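Side-chain contact in apoptosis regulator ced-9 (PDB 1OHU), which restrains programmed cell death in Caenorhabditis elegans by sequestering the caspase activator ced-4 until egl-1 binds and releases it: residues Y20-I25 against M30-A35. The protein carries 3 engineered substitutions. Sequence-based numbering, arbitrary orientation.
Sequences YFTHRI and MEWFGA
The six-membered ring of W32 lies against F21, and its CZ3 comes to 3.5 Å from F21 CB. The two aromatic rings meet obliquely, their planes at 41° and their centroids 5.9 Å apart. One turn further along the helix, I25 CD1 sits 3.6 Å from W32 CB. W32 chi1 is -178°, which carries the indole away from its own backbone N and back along the helix, past I25 to F21. The other branch of I25, CG2, packs 3.7 Å from M30 CB, while the extended M30 side chain leads away toward M119 and E120. Beside it the loop backbone is tied to the helix: M30 N donates to I25 O over 3.0 Å. A type I turn from W32 to A35 folds the loop over one face of the indole, and A35 CA lies over the ring centre, 3.5 Å above its plane. F21, I25 and W32 are all buried and form the tight part of the contact. F21 also packs on A115 and L131, W32 on V128, and both I25 and W32 on M119.

The T22 side is looser, and T22, E31 and A35 are partly exposed. T22 OG1 touches W32 CE3 and A35 CB at 3.8 Å each, but its hydrogen bond goes to V18 O within the helix. A water bridges the backbones here, donating to T22 O and accepting from W32 N. E31 points away from the helix, and its carboxylate pairs with R26.

The predicted BH4 motif takes in Y20 to I25 and, in the loop, M30 to W32. The loop doubles back along the BH4 helix of the all-helical Bcl-2 fold. F21 on that helix packs against helices 101-118 and 128-144, and W32 joins it on the latter.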
ATOM      1  N   TYR A  20       3.347   4.395  -4.264  1.00 22.53           N
ATOM      2  CA  TYR A  20       2.945   3.053  -4.652  1.00 22.93           C
ATOM      3  C   TYR A  20       1.709   3.101  -5.555  1.00 22.36           C
ATOM      4  O   TYR A  20       1.639   2.388  -6.560  1.00 23.45           O
ATOM      5  CB  TYR A  20       2.664   2.174  -3.436  1.00 21.57           C
ATOM      6  CG  TYR A  20       2.459   0.731  -3.850  1.00 23.34           C
ATOM      7  CD1 TYR A  20       3.540  -0.061  -4.227  1.00 23.69           C
ATOM      8  CD2 TYR A  20       1.179   0.194  -3.967  1.00 23.15           C
ATOM      9  CE1 TYR A  20       3.355  -1.351  -4.722  1.00 24.70           C
ATOM     10  CE2 TYR A  20       0.980  -1.093  -4.460  1.00 25.19           C
ATOM     11  CZ  TYR A  20       2.077  -1.858  -4.841  1.00 26.50           C
ATOM     12  OH  TYR A  20       1.893  -3.107  -5.375  1.00 26.08           O
ATOM     13  N   PHE A  21       0.741   3.939  -5.198  1.00 21.82           N
ATOM     14  CA  PHE A  21      -0.470   4.080  -6.000  1.00 23.48           C
ATOM     15  C   PHE A  21      -0.063   4.496  -7.415  1.00 23.85           C
ATOM     16  O   PHE A  21      -0.470   3.883  -8.396  1.00 24.37           O
ATOM     17  CB  PHE A  21      -1.395   5.140  -5.383  1.00 22.23           C
ATOM     18  CG  PHE A  21      -2.334   4.606  -4.314  1.00 21.48           C
ATOM     19  CD1 PHE A  21      -1.903   3.660  -3.386  1.00 19.52           C
ATOM     20  CD2 PHE A  21      -3.642   5.095  -4.209  1.00 20.63           C
ATOM     21  CE1 PHE A  21      -2.756   3.208  -2.369  1.00 17.88           C
ATOM     22  CE2 PHE A  21      -4.499   4.653  -3.201  1.00 19.97           C
ATOM     23  CZ  PHE A  21      -4.052   3.705  -2.276  1.00 19.71           C
ATOM     24  N   THR A  22       0.758   5.533  -7.510  1.00 23.93           N
ATOM     25  CA  THR A  22       1.224   6.022  -8.804  1.00 24.62           C
ATOM     26  C   THR A  22       1.883   4.908  -9.630  1.00 24.63           C
ATOM     27  O   THR A  22       1.596   4.745 -10.816  1.00 24.07           O
ATOM     28  CB  THR A  22       2.228   7.163  -8.606  1.00 25.05           C
ATOM     29  OG1 THR A  22       1.603   8.216  -7.865  1.00 26.03           O
ATOM     30  CG2 THR A  22       2.699   7.698  -9.935  1.00 22.96           C
ATOM     31  N   HIS A  23       2.758   4.142  -8.987  1.00 26.82           N
ATOM     32  CA  HIS A  23       3.471   3.055  -9.640  1.00 26.90           C
ATOM     33  C   HIS A  23       2.555   1.909 -10.066  1.00 25.99           C
ATOM     34  O   HIS A  23       2.663   1.399 -11.182  1.00 27.85           O
ATOM     35  CB  HIS A  23       4.558   2.521  -8.710  1.00 27.05           C
ATOM     36  CG  HIS A  23       5.175   1.243  -9.179  1.00 30.05           C
ATOM     37  ND1 HIS A  23       6.006   1.176 -10.278  1.00 31.88           N
ATOM     38  CD2 HIS A  23       5.042  -0.027  -8.727  1.00 30.01           C
ATOM     39  CE1 HIS A  23       6.359  -0.082 -10.481  1.00 30.85           C
ATOM     40  NE2 HIS A  23       5.786  -0.831  -9.555  1.00 29.21           N
ATOM     41  N   ARG A  24       1.652   1.500  -9.184  1.00 25.13           N
ATOM     42  CA  ARG A  24       0.752   0.407  -9.521  1.00 25.67           C
ATOM     43  C   ARG A  24      -0.208   0.797 -10.643  1.00 25.63           C
ATOM     44  O   ARG A  24      -0.535  -0.018 -11.508  1.00 25.07           O
ATOM     45  CB  ARG A  24      -0.030  -0.052  -8.285  1.00 23.39           C
ATOM     46  CG  ARG A  24      -0.885  -1.290  -8.551  1.00 22.44           C
ATOM     47  CD  ARG A  24      -0.058  -2.434  -9.127  1.00 20.21           C
ATOM     48  NE  ARG A  24      -0.887  -3.593  -9.459  1.00 23.60           N
ATOM     49  CZ  ARG A  24      -1.667  -3.683 -10.534  1.00 23.38           C
ATOM     50  NH1 ARG A  24      -1.736  -2.688 -11.408  1.00 23.16           N
ATOM     51  NH2 ARG A  24      -2.391  -4.773 -10.730  1.00 24.78           N
ATOM     52  N   ILE A  25      -0.653   2.047 -10.635  1.00 24.98           N
ATOM     53  CA  ILE A  25      -1.554   2.532 -11.671  1.00 24.80           C
ATOM     54  C   ILE A  25      -0.817   2.610 -13.011  1.00 25.63           C
ATOM     55  O   ILE A  25      -1.376   2.283 -14.054  1.00 24.84           O
ATOM     56  CB  ILE A  25      -2.094   3.922 -11.312  1.00 24.37           C
ATOM     57  CG1 ILE A  25      -3.053   3.804 -10.119  1.00 24.15           C
ATOM     58  CG2 ILE A  25      -2.764   4.555 -12.529  1.00 23.96           C
ATOM     59  CD1 ILE A  25      -3.538   5.143  -9.580  1.00 24.21           C
HETATM   60  N   MSE A  30      -1.882   3.138 -16.917  1.00 28.32           N
HETATM   61  CA  MSE A  30      -2.621   4.378 -16.692  1.00 27.75           C
HETATM   62  C   MSE A  30      -1.821   5.425 -15.914  1.00 25.71           C
HETATM   63  O   MSE A  30      -0.714   5.153 -15.446  1.00 26.64           O
HETATM   64  CB  MSE A  30      -3.957   4.062 -16.004  1.00 27.87           C
HETATM   65  CG  MSE A  30      -4.899   3.251 -16.914  1.00 25.29           C
HETATM   66 SE   MSE A  30      -6.383   2.473 -15.954  1.00 29.02          SE
HETATM   67  CE  MSE A  30      -7.141   1.373 -17.333  1.00 23.97           C
ATOM     68  N   GLU A  31      -2.384   6.620 -15.773  1.00 23.95           N
ATOM     69  CA  GLU A  31      -1.683   7.712 -15.111  1.00 23.45           C
ATOM     70  C   GLU A  31      -2.599   8.438 -14.132  1.00 23.78           C
ATOM     71  O   GLU A  31      -3.638   8.978 -14.526  1.00 24.07           O
ATOM     72  CB  GLU A  31      -1.165   8.681 -16.183  1.00 21.81           C
ATOM     73  CG  GLU A  31      -0.327   9.869 -15.694  1.00 19.45           C
ATOM     74  CD  GLU A  31       0.989   9.455 -15.021  1.00 22.27           C
ATOM     75  OE1 GLU A  31       1.653   8.505 -15.491  1.00 21.58           O
ATOM     76  OE2 GLU A  31       1.366  10.095 -14.021  1.00 19.44           O
ATOM     77  N   TRP A  32      -2.212   8.442 -12.860  1.00 21.64           N
ATOM     78  CA  TRP A  32      -3.002   9.093 -11.815  1.00 23.36           C
ATOM     79  C   TRP A  32      -2.762  10.590 -11.846  1.00 23.81           C
ATOM     80  O   TRP A  32      -1.839  11.087 -11.207  1.00 25.93           O
ATOM     81  CB  TRP A  32      -2.629   8.528 -10.435  1.00 22.30           C
ATOM     82  CG  TRP A  32      -3.438   9.101  -9.292  1.00 25.83           C
ATOM     83  CD1 TRP A  32      -4.625   9.790  -9.382  1.00 24.07           C
ATOM     84  CD2 TRP A  32      -3.133   9.017  -7.891  1.00 25.12           C
ATOM     85  NE1 TRP A  32      -5.068  10.134  -8.130  1.00 27.95           N
ATOM     86  CE2 TRP A  32      -4.175   9.675  -7.196  1.00 24.88           C
ATOM     87  CE3 TRP A  32      -2.079   8.451  -7.156  1.00 24.18           C
ATOM     88  CZ2 TRP A  32      -4.194   9.784  -5.799  1.00 25.86           C
ATOM     89  CZ3 TRP A  32      -2.098   8.559  -5.761  1.00 23.39           C
ATOM     90  CH2 TRP A  32      -3.147   9.219  -5.100  1.00 24.80           C
ATOM     91  N   PHE A  33      -3.602  11.307 -12.589  1.00 24.64           N
ATOM     92  CA  PHE A  33      -3.471  12.752 -12.727  1.00 24.56           C
ATOM     93  C   PHE A  33      -3.629  13.517 -11.421  1.00 24.72           C
ATOM     94  O   PHE A  33      -3.030  14.582 -11.242  1.00 23.22           O
ATOM     95  CB  PHE A  33      -4.489  13.278 -13.754  1.00 26.72           C
ATOM     96  CG  PHE A  33      -3.956  13.364 -15.171  1.00 26.10           C
ATOM     97  CD1 PHE A  33      -3.217  12.324 -15.725  1.00 26.90           C
ATOM     98  CD2 PHE A  33      -4.225  14.480 -15.961  1.00 26.88           C
ATOM     99  CE1 PHE A  33      -2.754  12.399 -17.051  1.00 25.32           C
ATOM    100  CE2 PHE A  33      -3.769  14.559 -17.274  1.00 23.91           C
ATOM    101  CZ  PHE A  33      -3.031  13.515 -17.818  1.00 23.85           C
ATOM    102  N   GLY A  34      -4.437  12.980 -10.512  1.00 24.82           N
ATOM    103  CA  GLY A  34      -4.657  13.645  -9.240  1.00 22.67           C
ATOM    104  C   GLY A  34      -3.651  13.304  -8.153  1.00 24.85           C
ATOM    105  O   GLY A  34      -3.805  13.730  -7.008  1.00 23.51           O
ATOM    106  N   ALA A  35      -2.611  12.551  -8.498  1.00 23.69           N
ATOM    107  CA  ALA A  35      -1.603  12.168  -7.512  1.00 23.38           C
ATOM    108  C   ALA A  35      -0.997  13.358  -6.762  1.00 24.93           C
ATOM    109  O   ALA A  35      -0.586  14.343  -7.379  1.00 25.37           O
ATOM    110  CB  ALA A  35      -0.493  11.376  -8.184  1.00 19.48           C
TER
HETATM  111  O   HOH W   1       0.131   7.061 -11.939  1.00 30.31           O